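Local coordinates for RIM-binding protein, isoform F (Drosophila melanogaster, PDB 4Z8A) that binds a peptide derived from the calcium channel Cacophony through its third SH3 domain, probably as an active-zone scaffold at the synapse, at residues Asn29-Ala32 against Glu33-Leu37. Numbering follows the deposited sequence.
Sequences NVDA and EQVEL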
loop_
_atom_site.group_PDB
_atom_site.type_symbol
_atom_site.label_atom_id
_atom_site.label_comp_id
_atom_site.label_asym_id
_atom_site.label_seq_id
_atom_site.Cartn_x
_atom_site.Cartn_y
_atom_site.Cartn_z
ATOM N N ASN A 29 -13.791 -0.557 0.540
ATOM C CA ASN A 29 -13.848 -0.455 1.987
ATOM C C ASN A 29 -14.705 0.687 2.469
ATOM O O ASN A 29 -14.637 1.771 1.914
ATOM C CB ASN A 29 -12.435 -0.312 2.526
ATOM C CG ASN A 29 -11.638 -1.573 2.280
ATOM O OD1 ASN A 29 -12.132 -2.677 2.546
ATOM N ND2 ASN A 29 -10.455 -1.432 1.708
ATOM N N VAL A 30 -15.490 0.449 3.518
ATOM C CA VAL A 30 -16.503 1.434 3.914
ATOM C C VAL A 30 -15.876 2.724 4.451
ATOM O O VAL A 30 -16.515 3.775 4.405
ATOM C CB VAL A 30 -17.479 0.834 4.962
ATOM C CG1 VAL A 30 -16.815 0.683 6.311
ATOM C CG2 VAL A 30 -18.732 1.696 5.102
ATOM N N ASP A 31 -14.636 2.628 4.935
ATOM C CA ASP A 31 -13.922 3.767 5.525
ATOM C C ASP A 31 -12.795 4.246 4.608
ATOM O O ASP A 31 -11.860 4.904 5.050
ATOM C CB ASP A 31 -13.350 3.401 6.902
ATOM C CG ASP A 31 -12.479 2.150 6.881
ATOM O OD1 ASP A 31 -12.267 1.579 5.792
ATOM O OD2 ASP A 31 -12.008 1.737 7.973
ATOM N N ALA A 32 -12.901 3.928 3.321
ATOM C CA ALA A 32 -11.801 4.174 2.395
ATOM C C ALA A 32 -11.391 5.633 2.318
ATOM O O ALA A 32 -10.200 5.965 2.316
ATOM C CB ALA A 32 -12.176 3.678 1.006
ATOM N N GLU A 33 -12.372 6.517 2.216
ATOM C CA GLU A 33 -12.063 7.920 1.958
ATOM C C GLU A 33 -11.333 8.532 3.151
ATOM O O GLU A 33 -10.476 9.404 2.986
ATOM C CB GLU A 33 -13.336 8.695 1.636
ATOM C CG GLU A 33 -13.906 8.406 0.236
ATOM C CD GLU A 33 -14.332 6.962 0.051
ATOM O OE1 GLU A 33 -15.066 6.439 0.921
ATOM O OE2 GLU A 33 -13.907 6.336 -0.952
ATOM N N GLN A 34 -11.657 8.061 4.352
ATOM C CA GLN A 34 -10.980 8.514 5.554
ATOM C C GLN A 34 -9.550 7.990 5.693
ATOM O O GLN A 34 -8.660 8.719 6.140
ATOM C CB GLN A 34 -11.775 8.106 6.797
ATOM C CG GLN A 34 -13.036 8.929 7.008
ATOM C CD GLN A 34 -14.259 8.329 6.371
ATOM O OE1 GLN A 34 -14.176 7.399 5.543
ATOM N NE2 GLN A 34 -15.422 8.877 6.722
ATOM N N VAL A 35 -9.311 6.732 5.337
ATOM C CA VAL A 35 -8.070 6.125 5.796
ATOM C C VAL A 35 -7.079 5.704 4.708
ATOM O O VAL A 35 -5.936 5.394 5.044
ATOM C CB VAL A 35 -8.353 4.887 6.702
ATOM C CG1 VAL A 35 -9.330 5.250 7.867
ATOM C CG2 VAL A 35 -8.870 3.727 5.888
ATOM N N GLU A 36 -7.497 5.735 3.440
ATOM C CA GLU A 36 -6.633 5.296 2.327
ATOM C C GLU A 36 -6.030 6.475 1.556
ATOM O O GLU A 36 -6.587 7.572 1.509
ATOM C CB GLU A 36 -7.412 4.365 1.377
ATOM C CG GLU A 36 -7.866 3.102 2.078
ATOM C CD GLU A 36 -8.680 2.157 1.197
ATOM O OE1 GLU A 36 -8.735 2.371 -0.024
ATOM O OE2 GLU A 36 -9.286 1.232 1.767
ATOM N N LEU A 37 -4.858 6.231 0.985
ATOM C CA LEU A 37 -4.093 7.232 0.264
ATOM C C LEU A 37 -4.347 7.134 -1.246
ATOM O O LEU A 37 -4.458 6.028 -1.790
ATOM C CB LEU A 37 -2.605 7.038 0.593
ATOM C CG LEU A 37 -1.524 8.043 0.227
ATOM C CD1 LEU A 37 -1.838 9.383 0.834
ATOM C CD2 LEU A 37 -0.192 7.526 0.768
HETATM O O HOH W 1 -16.241 6.546 3.810
#
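Asn29, opening a type I turn closed by Ala32 N to Asn29 O, and Glu36, just after helix 32-35, meet in the RT loop through side chains that cross at about a right angle. Asn29 ND2 donates to Glu36 OE2 at 2.9 Å; the bond is fairly straight (161°), and the acceptor lies near the amide plane. An amide suits this place because its OD1 also bonds to the backbone of the bound peptide. With its chain extended beyond CG (chi2 178°), Glu36 reaches back past Ala32, whose small methyl lets the carboxylate by, with CB 3.8 Å from Glu36 CD. OE1 bonds to the Tyr21 and Ser27 hydroxyls, while OE2 salt-bridges a basic peptide side chain. Asp31 OD1 does likewise beside Val35 CG2 at 4.0 Å, consistent with the acidic RT-loop specificity pocket by which SH3 domains recognise a basic residue. Replacing Glu36 by an alanine would probably cost these hydroxyls and the Asn29 amide N-H a common partner, and the peptide's basic group a counter-charge. Backbone bonds wind the turn, Val35 N to Asp31 O (3.1 Å) and Glu36 N to Ala32 O (2.9 Å). Ala32 and Glu36 rest on Pro23 of helix 23-26, and Val35 and Leu37 bond through their backbones to Leu67 of strand 64-69.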